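Local coordinates for heat-shock protein cognate (HSC) co-chaperone sgt12 (Aspergillus fumigatus, PDB 3SZ7) that acts as a co-chaperone that binds tail-anchored proteins bound for the endoplasmic reticulum and directs them to the GET pathway, with a TPR domain that binds HSC family chaperones, at residues Gln60-Thr72 against Ala81-Ala93. Sequence-based numbering, arbitrary orientation.
Sequences QHEKAAEDAELAT and AWSRLGLARFDMA
Asp91 sets its CB over one face of the His61 imidazole, 3.5 Å from the ring centroid, in a CH-pi contact. At the other end of the interface the Trp82 indole receives the CG2 methyl of Thr72 in a second CH-pi contact, over the face and 3.7 Å from the centroid of its six-membered ring, while its NE1 is bonded to the carbonyl of Pro76. The third flat group, the Arg89 guanidinium, has Leu85 CD2 over one face and Glu69 OE2 at its edge. Arg89 NH2 donates to Glu69 OE2 at 3.1 Å in a nearly straight salt-bridge bond (166°), meeting the anti lone pair of that oxygen; the carboxylate stands almost perpendicular to the guanidinium. A water joins the same OE2 to NE, and NH1 goes to Gly97 O on helix 95-109, so all three nitrogens have partners that fix the plane.

Between these ends alanines let the axes of the two roughly antiparallel helical segments approach to 8.3 Å, because a lone methyl lets backbones come close: Ala68 CB lies 3.5 Å from Leu85 N, and Ala88 CB fits against Ala64 and Ala65. Leu85 acts as a knob in the hole formed by Ala65, Ala68, Glu69 and Thr72. Thr72 suits both sides of its position: with chi1 at 63° its hydroxyl turns back to Glu69 O, leaving the methyl to face the indole. Met92, bent at chi3, curls its CE onto Ala65 CB, with its sulfur beside Glu62 CG.

The contact joins helix 61-74, in the predicted TPR 2, to helix 79-91, in the predicted TPR 3, a step in the right-handed superhelix of TPR domains. Small residues set the spacing, and polar pairs flank the alanine-rich centre: the Glu69-Arg89 salt bridge, and His61 ND1 joined through a second water to Asp91 OD2.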
ATOM      1  N   GLN A  60     -10.089   1.107  -4.328  1.00 17.60           N
ATOM      2  CA  GLN A  60      -9.560   1.264  -5.680  1.00 13.75           C
ATOM      3  C   GLN A  60      -8.060   1.024  -5.674  1.00 16.91           C
ATOM      4  O   GLN A  60      -7.263   1.957  -5.781  1.00 18.55           O
ATOM      5  CB  GLN A  60      -9.881   2.657  -6.213  1.00 15.78           C
ATOM      6  CG  GLN A  60     -11.375   2.904  -6.351  1.00 21.61           C
ATOM      7  CD  GLN A  60     -11.689   4.315  -6.792  1.00 28.87           C
ATOM      8  OE1 GLN A  60     -11.691   4.620  -7.984  1.00 36.30           O
ATOM      9  NE2 GLN A  60     -11.955   5.188  -5.829  1.00 21.36           N
ATOM     10  N   HIS A  61      -7.683  -0.241  -5.542  1.00 13.69           N
ATOM     11  CA  HIS A  61      -6.295  -0.605  -5.296  1.00 16.52           C
ATOM     12  C   HIS A  61      -5.353  -0.311  -6.462  1.00 15.43           C
ATOM     13  O   HIS A  61      -4.197   0.043  -6.247  1.00 16.33           O
ATOM     14  CB  HIS A  61      -6.215  -2.075  -4.875  1.00 12.17           C
ATOM     15  CG  HIS A  61      -7.185  -2.434  -3.796  1.00 14.29           C
ATOM     16  ND1 HIS A  61      -7.218  -1.783  -2.584  1.00 15.68           N
ATOM     17  CD2 HIS A  61      -8.170  -3.364  -3.755  1.00 17.27           C
ATOM     18  CE1 HIS A  61      -8.176  -2.306  -1.834  1.00 20.64           C
ATOM     19  NE2 HIS A  61      -8.769  -3.263  -2.522  1.00 15.55           N
ATOM     20  N   GLU A  62      -5.834  -0.452  -7.693  1.00 16.96           N
ATOM     21  CA  GLU A  62      -4.982  -0.169  -8.847  1.00 18.02           C
ATOM     22  C   GLU A  62      -4.632   1.312  -8.905  1.00 18.68           C
ATOM     23  O   GLU A  62      -3.486   1.682  -9.176  1.00 20.37           O
ATOM     24  CB  GLU A  62      -5.635  -0.621 -10.159  1.00 19.95           C
ATOM     25  CG  GLU A  62      -5.853  -2.123 -10.241  1.00 34.57           C
ATOM     26  CD  GLU A  62      -6.177  -2.598 -11.647  1.00 55.28           C
ATOM     27  OE1 GLU A  62      -6.075  -1.787 -12.591  1.00 52.78           O
ATOM     28  OE2 GLU A  62      -6.532  -3.787 -11.808  1.00 67.03           O
ATOM     29  N   LYS A  63      -5.624   2.159  -8.655  1.00 19.61           N
ATOM     30  CA  LYS A  63      -5.391   3.594  -8.652  1.00 20.75           C
ATOM     31  C   LYS A  63      -4.477   3.981  -7.495  1.00 18.55           C
ATOM     32  O   LYS A  63      -3.596   4.834  -7.650  1.00 16.89           O
ATOM     33  CB  LYS A  63      -6.710   4.368  -8.579  1.00 19.38           C
ATOM     34  CG  LYS A  63      -7.607   4.174  -9.798  1.00 31.74           C
ATOM     35  CD  LYS A  63      -8.529   5.360 -10.011  1.00 44.55           C
ATOM     36  CE  LYS A  63      -7.787   6.520 -10.659  1.00 49.79           C
ATOM     37  NZ  LYS A  63      -7.389   6.213 -12.061  1.00 55.40           N
ATOM     38  N   ALA A  64      -4.685   3.351  -6.340  1.00 15.96           N
ATOM     39  CA  ALA A  64      -3.813   3.566  -5.189  1.00 14.24           C
ATOM     40  C   ALA A  64      -2.370   3.211  -5.543  1.00 16.97           C
ATOM     41  O   ALA A  64      -1.443   3.968  -5.244  1.00 17.42           O
ATOM     42  CB  ALA A  64      -4.290   2.731  -3.992  1.00 15.48           C
ATOM     43  N   ALA A  65      -2.185   2.062  -6.185  1.00 14.58           N
ATOM     44  CA  ALA A  65      -0.851   1.611  -6.558  1.00 13.12           C
ATOM     45  C   ALA A  65      -0.176   2.572  -7.538  1.00 13.19           C
ATOM     46  O   ALA A  65       1.013   2.861  -7.413  1.00 17.41           O
ATOM     47  CB  ALA A  65      -0.900   0.202  -7.138  1.00 14.02           C
ATOM     48  N   GLU A  66      -0.929   3.077  -8.506  1.00 14.72           N
ATOM     49  CA  GLU A  66      -0.342   4.004  -9.468  1.00 17.34           C
ATOM     50  C   GLU A  66       0.103   5.314  -8.805  1.00 18.77           C
ATOM     51  O   GLU A  66       1.186   5.815  -9.084  1.00 19.96           O
ATOM     52  CB  GLU A  66      -1.286   4.246 -10.648  1.00 16.96           C
ATOM     53  CG  GLU A  66      -1.472   3.000 -11.509  1.00 24.08           C
ATOM     54  CD  GLU A  66      -2.217   3.271 -12.803  1.00 38.22           C
ATOM     55  OE1 GLU A  66      -2.895   4.317 -12.900  1.00 39.55           O
ATOM     56  OE2 GLU A  66      -2.119   2.434 -13.725  1.00 45.97           O
ATOM     57  N   ASP A  67      -0.719   5.854  -7.910  1.00 14.72           N
ATOM     58  CA  ASP A  67      -0.322   7.048  -7.165  1.00 16.54           C
ATOM     59  C   ASP A  67       0.924   6.785  -6.327  1.00 20.62           C
ATOM     60  O   ASP A  67       1.882   7.562  -6.357  1.00 15.30           O
ATOM     61  CB  ASP A  67      -1.445   7.528  -6.247  1.00 16.04           C
ATOM     62  CG  ASP A  67      -2.403   8.465  -6.943  1.00 23.61           C
ATOM     63  OD1 ASP A  67      -2.180   8.780  -8.135  1.00 24.88           O
ATOM     64  OD2 ASP A  67      -3.380   8.895  -6.290  1.00 23.74           O
ATOM     65  N   ALA A  68       0.897   5.702  -5.552  1.00 15.56           N
ATOM     66  CA  ALA A  68       2.019   5.381  -4.685  1.00 15.90           C
ATOM     67  C   ALA A  68       3.287   5.119  -5.497  1.00 15.57           C
ATOM     68  O   ALA A  68       4.366   5.582  -5.139  1.00 18.14           O
ATOM     69  CB  ALA A  68       1.681   4.190  -3.772  1.00 14.01           C
ATOM     70  N   GLU A  69       3.157   4.401  -6.608  1.00 14.79           N
ATOM     71  CA  GLU A  69       4.318   4.138  -7.455  1.00 14.33           C
ATOM     72  C   GLU A  69       4.931   5.433  -7.962  1.00 19.56           C
ATOM     73  O   GLU A  69       6.143   5.621  -7.895  1.00 18.01           O
ATOM     74  CB  GLU A  69       3.944   3.274  -8.648  1.00 16.03           C
ATOM     75  CG  GLU A  69       3.745   1.816  -8.303  1.00 23.81           C
ATOM     76  CD  GLU A  69       3.400   0.995  -9.519  1.00 29.92           C
ATOM     77  OE1 GLU A  69       2.727   1.540 -10.418  1.00 33.21           O
ATOM     78  OE2 GLU A  69       3.805  -0.184  -9.581  1.00 28.81           O
ATOM     79  N   LEU A  70       4.092   6.316  -8.483  1.00 16.33           N
ATOM     80  CA  LEU A  70       4.588   7.584  -9.000  1.00 14.34           C
ATOM     81  C   LEU A  70       5.322   8.359  -7.908  1.00 20.29           C
ATOM     82  O   LEU A  70       6.370   8.953  -8.159  1.00 21.69           O
ATOM     83  CB  LEU A  70       3.452   8.420  -9.591  1.00 12.92           C
ATOM     84  CG  LEU A  70       3.947   9.724 -10.232  1.00 15.39           C
ATOM     85  CD1 LEU A  70       4.983   9.414 -11.304  1.00 19.23           C
ATOM     86  CD2 LEU A  70       2.777  10.513 -10.807  1.00 21.96           C
ATOM     87  N   ALA A  71       4.779   8.342  -6.696  1.00 14.36           N
ATOM     88  CA  ALA A  71       5.451   8.981  -5.567  1.00 17.35           C
ATOM     89  C   ALA A  71       6.827   8.373  -5.293  1.00 19.91           C
ATOM     90  O   ALA A  71       7.773   9.098  -4.993  1.00 19.48           O
ATOM     91  CB  ALA A  71       4.586   8.924  -4.321  1.00 23.14           C
ATOM     92  N   THR A  72       6.939   7.050  -5.389  1.00 16.92           N
ATOM     93  CA  THR A  72       8.220   6.388  -5.158  1.00 16.69           C
ATOM     94  C   THR A  72       9.200   6.648  -6.293  1.00 22.50           C
ATOM     95  O   THR A  72      10.414   6.565  -6.099  1.00 22.36           O
ATOM     96  CB  THR A  72       8.080   4.857  -4.968  1.00 18.22           C
ATOM     97  OG1 THR A  72       7.568   4.263  -6.169  1.00 19.39           O
ATOM     98  CG2 THR A  72       7.166   4.543  -3.795  1.00 16.96           C
ATOM     99  N   ALA A  81       5.383   6.620   0.985  1.00 15.61           N
ATOM    100  CA  ALA A  81       4.936   6.205  -0.339  1.00 19.65           C
ATOM    101  C   ALA A  81       5.121   4.703  -0.534  1.00 19.76           C
ATOM    102  O   ALA A  81       4.272   4.040  -1.127  1.00 13.65           O
ATOM    103  CB  ALA A  81       5.670   6.984  -1.427  1.00 21.50           C
ATOM    104  N   TRP A  82       6.225   4.167  -0.022  1.00 12.12           N
ATOM    105  CA  TRP A  82       6.498   2.736  -0.140  1.00 10.21           C
ATOM    106  C   TRP A  82       5.509   1.930   0.693  1.00 14.57           C
ATOM    107  O   TRP A  82       5.095   0.837   0.295  1.00 14.08           O
ATOM    108  CB  TRP A  82       7.924   2.406   0.302  1.00 13.73           C
ATOM    109  CG  TRP A  82       8.982   2.867  -0.644  1.00 12.77           C
ATOM    110  CD1 TRP A  82       9.873   3.883  -0.446  1.00 15.62           C
ATOM    111  CD2 TRP A  82       9.264   2.329  -1.942  1.00 12.92           C
ATOM    112  NE1 TRP A  82      10.699   4.006  -1.541  1.00 12.82           N
ATOM    113  CE2 TRP A  82      10.341   3.071  -2.472  1.00 13.31           C
ATOM    114  CE3 TRP A  82       8.708   1.300  -2.708  1.00 15.96           C
ATOM    115  CZ2 TRP A  82      10.875   2.808  -3.738  1.00 17.75           C
ATOM    116  CZ3 TRP A  82       9.243   1.042  -3.964  1.00 15.27           C
ATOM    117  CH2 TRP A  82      10.315   1.793  -4.463  1.00 14.90           C
ATOM    118  N   SER A  83       5.143   2.466   1.852  1.00 14.60           N
ATOM    119  CA  SER A  83       4.168   1.803   2.711  1.00 16.43           C
ATOM    120  C   SER A  83       2.803   1.745   2.031  1.00 13.29           C
ATOM    121  O   SER A  83       2.104   0.731   2.107  1.00 14.04           O
ATOM    122  CB  SER A  83       4.062   2.514   4.060  1.00 20.58           C
ATOM    123  OG  SER A  83       3.198   1.803   4.927  1.00 23.52           O
ATOM    124  N   ARG A  84       2.427   2.840   1.373  1.00 12.99           N
ATOM    125  CA  ARG A  84       1.183   2.909   0.612  1.00 15.83           C
ATOM    126  C   ARG A  84       1.190   1.912  -0.529  1.00 14.21           C
ATOM    127  O   ARG A  84       0.193   1.241  -0.775  1.00 12.08           O
ATOM    128  CB  ARG A  84       0.991   4.304   0.020  1.00 17.93           C
ATOM    129  CG  ARG A  84       0.844   5.390   1.045  1.00 24.21           C
ATOM    130  CD  ARG A  84      -0.607   5.622   1.383  1.00 24.05           C
ATOM    131  NE  ARG A  84      -0.726   6.696   2.355  1.00 19.65           N
ATOM    132  CZ  ARG A  84      -1.014   6.512   3.636  1.00 24.78           C
ATOM    133  NH1 ARG A  84      -1.239   5.288   4.097  1.00 25.56           N
ATOM    134  NH2 ARG A  84      -1.094   7.552   4.450  1.00 29.14           N
ATOM    135  N   LEU A  85       2.317   1.834  -1.231  1.00 14.97           N
ATOM    136  CA  LEU A  85       2.463   0.916  -2.359  1.00 12.46           C
ATOM    137  C   LEU A  85       2.380  -0.536  -1.895  1.00 11.63           C
ATOM    138  O   LEU A  85       1.770  -1.378  -2.552  1.00 12.34           O
ATOM    139  CB  LEU A  85       3.796   1.157  -3.062  1.00 13.86           C
ATOM    140  CG  LEU A  85       4.078   0.273  -4.277  1.00 15.12           C
ATOM    141  CD1 LEU A  85       2.916   0.345  -5.256  1.00 12.38           C
ATOM    142  CD2 LEU A  85       5.379   0.697  -4.949  1.00 14.12           C
ATOM    143  N   GLY A  86       3.001  -0.820  -0.756  1.00  8.20           N
ATOM    144  CA  GLY A  86       2.959  -2.153  -0.181  1.00 10.32           C
ATOM    145  C   GLY A  86       1.538  -2.598   0.093  1.00 12.56           C
ATOM    146  O   GLY A  86       1.152  -3.713  -0.247  1.00 11.27           O
ATOM    147  N   LEU A  87       0.750  -1.729   0.717  1.00  9.46           N
ATOM    148  CA  LEU A  87      -0.630  -2.077   1.041  1.00 10.05           C
ATOM    149  C   LEU A  87      -1.468  -2.244  -0.221  1.00 10.79           C
ATOM    150  O   LEU A  87      -2.257  -3.171  -0.331  1.00 11.66           O
ATOM    151  CB  LEU A  87      -1.255  -1.030   1.967  1.00 10.18           C
ATOM    152  CG  LEU A  87      -2.659  -1.350   2.487  1.00 14.03           C
ATOM    153  CD1 LEU A  87      -2.682  -2.701   3.188  1.00 15.38           C
ATOM    154  CD2 LEU A  87      -3.137  -0.254   3.436  1.00 19.52           C
ATOM    155  N   ALA A  88      -1.304  -1.336  -1.175  1.00 11.16           N
ATOM    156  CA  ALA A  88      -2.060  -1.428  -2.413  1.00 11.74           C
ATOM    157  C   ALA A  88      -1.763  -2.735  -3.146  1.00 12.44           C
ATOM    158  O   ALA A  88      -2.676  -3.403  -3.638  1.00 14.64           O
ATOM    159  CB  ALA A  88      -1.786  -0.212  -3.314  1.00 13.74           C
ATOM    160  N   ARG A  89      -0.491  -3.109  -3.219  1.00  9.67           N
ATOM    161  CA  ARG A  89      -0.131  -4.363  -3.886  1.00  9.91           C
ATOM    162  C   ARG A  89      -0.649  -5.567  -3.105  1.00 12.68           C
ATOM    163  O   ARG A  89      -1.105  -6.547  -3.690  1.00 10.69           O
ATOM    164  CB  ARG A  89       1.381  -4.457  -4.081  1.00  9.47           C
ATOM    165  CG  ARG A  89       1.920  -3.468  -5.120  1.00  9.57           C
ATOM    166  CD  ARG A  89       3.422  -3.621  -5.321  1.00  9.49           C
ATOM    167  NE  ARG A  89       3.917  -2.797  -6.424  1.00 11.11           N
ATOM    168  CZ  ARG A  89       5.207  -2.575  -6.661  1.00 17.39           C
ATOM    169  NH1 ARG A  89       6.126  -3.113  -5.868  1.00 15.57           N
ATOM    170  NH2 ARG A  89       5.582  -1.812  -7.683  1.00 16.04           N
ATOM    171  N   PHE A  90      -0.582  -5.481  -1.781  1.00 10.84           N
ATOM    172  CA  PHE A  90      -1.087  -6.550  -0.930  1.00 11.42           C
ATOM    173  C   PHE A  90      -2.566  -6.770  -1.217  1.00  8.57           C
ATOM    174  O   PHE A  90      -3.021  -7.910  -1.351  1.00 12.68           O
ATOM    175  CB  PHE A  90      -0.871  -6.186   0.544  1.00  9.41           C
ATOM    176  CG  PHE A  90      -1.224  -7.286   1.502  1.00 12.59           C
ATOM    177  CD1 PHE A  90      -2.543  -7.510   1.870  1.00 11.78           C
ATOM    178  CD2 PHE A  90      -0.235  -8.089   2.040  1.00  9.30           C
ATOM    179  CE1 PHE A  90      -2.860  -8.523   2.753  1.00 16.29           C
ATOM    180  CE2 PHE A  90      -0.548  -9.110   2.923  1.00 12.17           C
ATOM    181  CZ  PHE A  90      -1.864  -9.320   3.284  1.00 15.29           C
ATOM    182  N   ASP A  91      -3.308  -5.670  -1.348  1.00  9.41           N
ATOM    183  CA  ASP A  91      -4.749  -5.730  -1.583  1.00 11.60           C
ATOM    184  C   ASP A  91      -5.082  -6.188  -3.006  1.00 11.53           C
ATOM    185  O   ASP A  91      -6.223  -6.552  -3.304  1.00 13.30           O
ATOM    186  CB  ASP A  91      -5.396  -4.373  -1.285  1.00 10.00           C
ATOM    187  CG  ASP A  91      -5.394  -4.039   0.200  1.00 21.06           C
ATOM    188  OD1 ASP A  91      -5.286  -4.971   1.029  1.00 14.23           O
ATOM    189  OD2 ASP A  91      -5.511  -2.841   0.541  1.00 15.90           O
ATOM    190  N   MET A  92      -4.083  -6.175  -3.882  1.00 13.43           N
ATOM    191  CA  MET A  92      -4.248  -6.746  -5.219  1.00 14.28           C
ATOM    192  C   MET A  92      -3.740  -8.189  -5.283  1.00 14.92           C
ATOM    193  O   MET A  92      -3.673  -8.781  -6.360  1.00 16.33           O
ATOM    194  CB  MET A  92      -3.538  -5.886  -6.273  1.00 12.46           C
ATOM    195  CG  MET A  92      -4.142  -4.508  -6.449  1.00 17.40           C
ATOM    196  SD  MET A  92      -3.436  -3.579  -7.823  1.00 20.87           S
ATOM    197  CE  MET A  92      -1.767  -3.322  -7.245  1.00 18.74           C
ATOM    198  N   ALA A  93      -3.385  -8.749  -4.131  1.00 15.41           N
ATOM    199  CA  ALA A  93      -2.811 -10.101  -4.063  1.00  9.54           C
ATOM    200  C   ALA A  93      -1.491 -10.217  -4.834  1.00 15.30           C
ATOM    201  O   ALA A  93      -1.098 -11.303  -5.269  1.00 13.72           O
ATOM    202  CB  ALA A  93      -3.826 -11.156  -4.552  1.00 11.84           C
TER
HETATM  203  O   HOH W   1      -5.073  -0.695  -1.059  1.00 18.42           O
HETATM  204  O   HOH W   2       1.940  -2.134  -8.429  1.00 22.68           O